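Local coordinates for protein putative thiol-disulfide isomerase or thioredoxin (Salmonella enterica subsp. enterica serovar Typhimurium, PDB 3L9V) that probably catalyses thiol-disulfide exchange as a DsbA-like oxidoreductase of the thioredoxin fold, introducing or rearranging disulfide bonds in other proteins, at residues E4-I8 with G153-N158; I42-P47 with V178-L182. One frame throughout, in Å; residues are numbered along the deposited sequence.

Interaction 1. Residues E4-I8 with G153-N158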
loop_
_atom_site.group_PDB
_atom_site.type_symbol
_atom_site.label_atom_id
_atom_site.label_comp_id
_atom_site.label_asym_id
_atom_site.label_seq_id
_atom_site.Cartn_x
_atom_site.Cartn_y
_atom_site.Cartn_z
ATOM N N GLU A 4 13.266 11.539 -10.233
ATOM C CA GLU A 4 13.967 11.767 -8.953
ATOM C C GLU A 4 13.602 10.886 -7.743
ATOM O O GLU A 4 12.492 10.381 -7.611
ATOM C CB GLU A 4 13.928 13.248 -8.595
ATOM C CG GLU A 4 14.510 13.689 -7.276
ATOM C CD GLU A 4 15.378 14.932 -7.472
ATOM O OE1 GLU A 4 15.951 15.074 -8.577
ATOM O OE2 GLU A 4 15.482 15.766 -6.546
ATOM N N TRP A 5 14.583 10.742 -6.858
ATOM C CA TRP A 5 14.606 9.728 -5.814
ATOM C C TRP A 5 15.747 10.110 -4.871
ATOM O O TRP A 5 16.649 10.865 -5.248
ATOM C CB TRP A 5 14.852 8.325 -6.419
ATOM C CG TRP A 5 16.137 8.218 -7.272
ATOM C CD1 TRP A 5 16.252 8.369 -8.635
ATOM C CD2 TRP A 5 17.464 7.966 -6.791
ATOM N NE1 TRP A 5 17.567 8.224 -9.020
ATOM C CE2 TRP A 5 18.327 7.971 -7.905
ATOM C CE3 TRP A 5 18.005 7.744 -5.519
ATOM C CZ2 TRP A 5 19.699 7.767 -7.788
ATOM C CZ3 TRP A 5 19.372 7.523 -5.404
ATOM C CH2 TRP A 5 20.203 7.539 -6.536
ATOM N N GLU A 6 15.701 9.600 -3.647
ATOM C CA GLU A 6 16.731 9.880 -2.659
ATOM C C GLU A 6 17.046 8.572 -1.955
ATOM O O GLU A 6 16.150 7.751 -1.740
ATOM C CB GLU A 6 16.239 10.921 -1.641
ATOM C CG GLU A 6 14.904 10.540 -0.993
ATOM C CD GLU A 6 14.358 11.603 -0.043
ATOM O OE1 GLU A 6 13.481 11.260 0.779
ATOM O OE2 GLU A 6 14.797 12.772 -0.114
ATOM N N SER A 7 18.323 8.361 -1.640
ATOM C CA SER A 7 18.741 7.216 -0.850
ATOM C C SER A 7 18.185 7.391 0.539
ATOM O O SER A 7 18.268 8.477 1.091
ATOM C CB SER A 7 20.264 7.182 -0.726
ATOM O OG SER A 7 20.881 6.952 -1.974
ATOM N N ILE A 8 17.641 6.332 1.124
ATOM C CA ILE A 8 17.293 6.415 2.528
ATOM C C ILE A 8 18.449 5.933 3.404
ATOM O O ILE A 8 19.243 5.073 3.011
ATOM C CB ILE A 8 15.989 5.648 2.882
ATOM C CG1 ILE A 8 16.178 4.142 2.671
ATOM C CG2 ILE A 8 14.811 6.224 2.088
ATOM C CD1 ILE A 8 15.080 3.300 3.256
ATOM N N GLY A 153 14.827 -1.396 -0.745
ATOM C CA GLY A 153 15.138 -0.978 0.599
ATOM C C GLY A 153 16.115 0.174 0.692
ATOM O O GLY A 153 16.596 0.473 1.796
ATOM N N ARG A 154 16.422 0.828 -0.430
ATOM C CA ARG A 154 17.366 1.951 -0.361
ATOM C C ARG A 154 16.953 3.265 -1.024
ATOM O O ARG A 154 17.472 4.312 -0.662
ATOM C CB ARG A 154 18.774 1.551 -0.820
ATOM C CG ARG A 154 18.847 0.332 -1.722
ATOM C CD ARG A 154 20.277 0.124 -2.205
ATOM N NE ARG A 154 20.419 -1.000 -3.126
ATOM C CZ ARG A 154 21.484 -1.183 -3.903
ATOM N NH1 ARG A 154 22.478 -0.310 -3.865
ATOM N NH2 ARG A 154 21.560 -2.227 -4.719
ATOM N N TYR A 155 16.041 3.225 -1.985
ATOM C CA TYR A 155 15.687 4.442 -2.725
ATOM C C TYR A 155 14.232 4.803 -2.482
ATOM O O TYR A 155 13.349 3.957 -2.652
ATOM C CB TYR A 155 15.919 4.262 -4.230
ATOM C CG TYR A 155 17.267 3.676 -4.596
ATOM C CD1 TYR A 155 18.447 4.387 -4.375
ATOM C CD2 TYR A 155 17.359 2.420 -5.180
ATOM C CE1 TYR A 155 19.689 3.849 -4.720
ATOM C CE2 TYR A 155 18.590 1.873 -5.524
ATOM C CZ TYR A 155 19.747 2.594 -5.287
ATOM O OH TYR A 155 20.958 2.054 -5.621
ATOM N N HIS A 156 14.001 6.038 -2.047
ATOM C CA HIS A 156 12.657 6.595 -1.891
ATOM C C HIS A 156 12.315 7.429 -3.124
ATOM O O HIS A 156 13.013 8.379 -3.445
ATOM C CB HIS A 156 12.565 7.457 -0.628
ATOM C CG HIS A 156 11.240 8.140 -0.454
ATOM N ND1 HIS A 156 11.131 9.471 -0.091
ATOM C CD2 HIS A 156 9.974 7.690 -0.592
ATOM C CE1 HIS A 156 9.856 9.800 -0.003
ATOM N NE2 HIS A 156 9.128 8.737 -0.314
ATOM N N ILE A 157 11.266 7.052 -3.836
ATOM C CA ILE A 157 10.891 7.794 -5.029
ATOM C C ILE A 157 10.343 9.160 -4.603
ATOM O O ILE A 157 9.594 9.253 -3.644
ATOM C CB ILE A 157 9.887 7.013 -5.906
ATOM C CG1 ILE A 157 10.466 5.634 -6.296
ATOM C CG2 ILE A 157 9.477 7.855 -7.137
ATOM C CD1 ILE A 157 11.699 5.683 -7.280
ATOM N N ASN A 158 10.743 10.225 -5.299
ATOM C CA ASN A 158 10.206 11.550 -5.000
ATOM C C ASN A 158 8.949 11.838 -5.838
ATOM O O ASN A 158 9.061 12.250 -6.985
ATOM C CB ASN A 158 11.274 12.636 -5.248
ATOM C CG ASN A 158 10.785 14.032 -4.871
ATOM O OD1 ASN A 158 9.617 14.217 -4.567
ATOM N ND2 ASN A 158 11.683 15.011 -4.890
#

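Interaction 2. Residues I42-P47 with V178-L182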
loop_
_atom_site.group_PDB
_atom_site.type_symbol
_atom_site.label_atom_id
_atom_site.label_comp_id
_atom_site.label_asym_id
_atom_site.label_seq_id
_atom_site.Cartn_x
_atom_site.Cartn_y
_atom_site.Cartn_z
ATOM N N ILE A 42 4.334 -0.450 -12.295
ATOM C CA ILE A 42 5.465 -0.836 -11.458
ATOM C C ILE A 42 5.589 -2.369 -11.393
ATOM O O ILE A 42 6.678 -2.915 -11.553
ATOM C CB ILE A 42 5.353 -0.208 -10.041
ATOM C CG1 ILE A 42 5.665 1.288 -10.095
ATOM C CG2 ILE A 42 6.314 -0.867 -9.065
ATOM C CD1 ILE A 42 5.460 1.988 -8.750
ATOM N N ARG A 43 4.478 -3.071 -11.183
ATOM C CA ARG A 43 4.547 -4.523 -11.126
ATOM C C ARG A 43 5.075 -5.050 -12.457
ATOM O O ARG A 43 5.809 -6.029 -12.516
ATOM C CB ARG A 43 3.171 -5.121 -10.793
ATOM C CG ARG A 43 2.830 -5.013 -9.303
ATOM C CD ARG A 43 1.421 -5.544 -8.980
ATOM N NE ARG A 43 1.175 -5.406 -7.550
ATOM C CZ ARG A 43 0.321 -4.547 -7.003
ATOM N NH1 ARG A 43 -0.417 -3.762 -7.776
ATOM N NH2 ARG A 43 0.200 -4.489 -5.679
ATOM N N HIS A 44 4.729 -4.351 -13.525
ATOM C CA HIS A 44 5.151 -4.745 -14.850
ATOM C C HIS A 44 6.668 -4.662 -15.073
ATOM O O HIS A 44 7.183 -5.281 -15.992
ATOM C CB HIS A 44 4.402 -3.936 -15.916
ATOM C CG HIS A 44 4.778 -4.301 -17.317
ATOM N ND1 HIS A 44 5.517 -3.469 -18.131
ATOM C CD2 HIS A 44 4.532 -5.417 -18.040
ATOM C CE1 HIS A 44 5.698 -4.055 -19.302
ATOM N NE2 HIS A 44 5.115 -5.236 -19.273
ATOM N N VAL A 45 7.395 -3.918 -14.251
ATOM C CA VAL A 45 8.840 -3.872 -14.462
ATOM C C VAL A 45 9.590 -4.630 -13.380
ATOM O O VAL A 45 10.808 -4.577 -13.320
ATOM C CB VAL A 45 9.380 -2.427 -14.620
ATOM C CG1 VAL A 45 8.686 -1.735 -15.791
ATOM C CG2 VAL A 45 9.197 -1.622 -13.330
ATOM N N LEU A 46 8.862 -5.358 -12.539
ATOM C CA LEU A 46 9.516 -6.157 -11.515
ATOM C C LEU A 46 10.367 -7.231 -12.163
ATOM O O LEU A 46 9.878 -7.973 -12.996
ATOM C CB LEU A 46 8.480 -6.823 -10.625
ATOM C CG LEU A 46 7.817 -5.956 -9.551
ATOM C CD1 LEU A 46 6.721 -6.774 -8.845
ATOM C CD2 LEU A 46 8.849 -5.442 -8.562
ATOM N N PRO A 47 11.654 -7.310 -11.797
ATOM C CA PRO A 47 12.472 -8.419 -12.299
ATOM C C PRO A 47 11.882 -9.756 -11.874
ATOM O O PRO A 47 11.065 -9.795 -10.953
ATOM C CB PRO A 47 13.814 -8.193 -11.606
ATOM C CG PRO A 47 13.867 -6.728 -11.392
ATOM C CD PRO A 47 12.454 -6.356 -11.018
ATOM N N VAL A 178 11.428 3.753 -11.458
ATOM C CA VAL A 178 11.449 2.544 -10.639
ATOM C C VAL A 178 12.164 1.401 -11.327
ATOM O O VAL A 178 12.963 0.697 -10.710
ATOM C CB VAL A 178 10.048 2.110 -10.235
ATOM C CG1 VAL A 178 10.096 0.704 -9.589
ATOM C CG2 VAL A 178 9.491 3.135 -9.283
ATOM N N ARG A 179 11.859 1.218 -12.611
ATOM C CA ARG A 179 12.553 0.253 -13.448
ATOM C C ARG A 179 14.085 0.454 -13.378
ATOM O O ARG A 179 14.833 -0.474 -13.063
ATOM C CB ARG A 179 12.060 0.368 -14.895
ATOM C CG ARG A 179 12.656 -0.679 -15.885
ATOM C CD ARG A 179 12.558 -0.186 -17.348
ATOM N NE ARG A 179 13.467 0.930 -17.554
ATOM C CZ ARG A 179 13.219 2.007 -18.298
ATOM N NH1 ARG A 179 12.065 2.142 -18.941
ATOM N NH2 ARG A 179 14.144 2.955 -18.398
ATOM N N LYS A 180 14.543 1.667 -13.664
ATOM C CA LYS A 180 15.973 1.984 -13.576
ATOM C C LYS A 180 16.607 1.550 -12.252
ATOM O O LYS A 180 17.667 0.941 -12.217
ATOM C CB LYS A 180 16.189 3.479 -13.792
ATOM C CG LYS A 180 17.609 3.944 -13.451
ATOM C CD LYS A 180 17.825 5.401 -13.860
ATOM C CE LYS A 180 16.973 6.349 -13.012
ATOM N NZ LYS A 180 17.032 7.751 -13.531
ATOM N N LEU A 181 15.931 1.868 -11.156
ATOM C CA LEU A 181 16.436 1.594 -9.824
ATOM C C LEU A 181 16.397 0.114 -9.464
ATOM O O LEU A 181 17.090 -0.331 -8.547
ATOM C CB LEU A 181 15.647 2.399 -8.797
ATOM C CG LEU A 181 15.868 3.911 -8.837
ATOM C CD1 LEU A 181 14.940 4.594 -7.835
ATOM C CD2 LEU A 181 17.332 4.277 -8.555
ATOM N N LEU A 182 15.574 -0.641 -10.183
ATOM C CA LEU A 182 15.542 -2.077 -10.004
ATOM C C LEU A 182 16.616 -2.778 -10.830
ATOM O O LEU A 182 16.794 -3.977 -10.705
ATOM C CB LEU A 182 14.181 -2.616 -10.418
ATOM C CG LEU A 182 13.127 -2.423 -9.319
ATOM C CD1 LEU A 182 11.730 -2.584 -9.878
ATOM C CD2 LEU A 182 13.397 -3.433 -8.254
#

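Interaction 1. Residues E4-I8 with G153-N158
Tyr-155 turns the edge of its phenol ring toward the face of the six-membered ring of Trp-5, a T-shaped stack with planes at 73° and ring centroids 4.9 Å apart. The nearest carbons are Tyr-155 CD1 and Trp-5 CZ3, 3.4 Å apart. One face of the tyrosine also carries CG of Arg-154, displaced toward the rim, while Ser-7 OG sits at the edge of both rings. The His-156 ring stacks with Tyr-150 of strand 148-151 and takes the Glu-6 carboxylate at its edge. All this rides on the outer antiparallel ladder of the thioredoxin-fold sheet, where strand 5-7 is the edge strand and strand 155-157 its neighbour. Trp-5 faces Ile-157 and Ser-7 faces Tyr-155 in non-hydrogen-bonded pairs. Glu-6 and His-156, whose side chains point to the other face, form the hydrogen-bonded pair: Glu-6 N bonds to His-156 O, and His-156 N to Glu-6 O at 2.8 Å. The ladder runs on at both ends, from Asn-158 N to Glu-4 O and from Ile-8 N to Arg-154 O. Arg-154 and Tyr-155 both lie opposite Val-151, a classic beta bulge. Just past the strand, Ile-8 lays CG2 against His-156 CB at 3.7 Å, the two side chains crossing at about a right angle. Glu-6 sends its chain out extended (chi2 -176°) alongside the imidazole, and its OE1 also forms a salt bridge with Arg-144, which probably favours the charged carboxylate. His-156 ND1 donates to Glu-6 OE1 over 3.1 Å, nearly straight at 170°, with the oxygen in the ring plane but the nitrogen above the carboxylate plane.

Interaction 2. Residues I42-P47 with V178-L182
Val-178 opens the contact from the last turns of helix 167-182, its CG1 standing 4.1 Å from CG2 of Ile-42, with the two side chains crossing at about a right angle. The valine holds CG1 anti to its own nitrogen (chi1 170°), which carries that methyl across to the isoleucine. Next comes Arg-179, which contributes its aliphatic root: CB lies 3.8 Å from Val-45 CG2, and CG packs against Val-45 CB, while the guanidinium group runs off from 42-47. Here the C-terminal helix of the thioredoxin fold meets the end of helix 38-43 and the type I turn from Arg-43 to Leu-46, both elements lying on one face of the central sheet. Ile-42, Leu-46, Val-178 and Leu-182 all also touch Val-18 of strand 18-22. Further along the helix, Leu-181 O accepts a hydrogen bond from Arg-152. Leu-182, a full turn beyond Val-178, pushes its branched end among three residues. Its CD1 meets Leu-46 CD2 at 4.3 Å and also approaches Val-45 O. Leu-182 turns both methyls to Pro-47 CD from one side, CD1 at 4.0 Å and CD2 at 4.1 Å.

In the fold
Helix 167-182 joins the two contacts, whose centres lie about 14 Å apart. Leu-181, which makes no contact with 42-47, packs on interaction 1 instead: its CD1 lies 3.5 Å from Ile-157 CD1, 3.7 Å from Tyr-155 CB and 3.9 Å from Trp-5 CG. Val-178 serves both, since its CG2 lies 3.9 Å from Ile-157 CD1 while its other methyl belongs to interaction 2. Interaction 1 thus closes one edge of the sheet, and interaction 2 ties the same helix to helix 38-43 over strand 18-22, toward the other edge of the sheet. The Cys-26 and Cys-29 pair at the start of helix 27-35, a thioredoxin-type CxxC, is probably the redox site and belongs to neither contact.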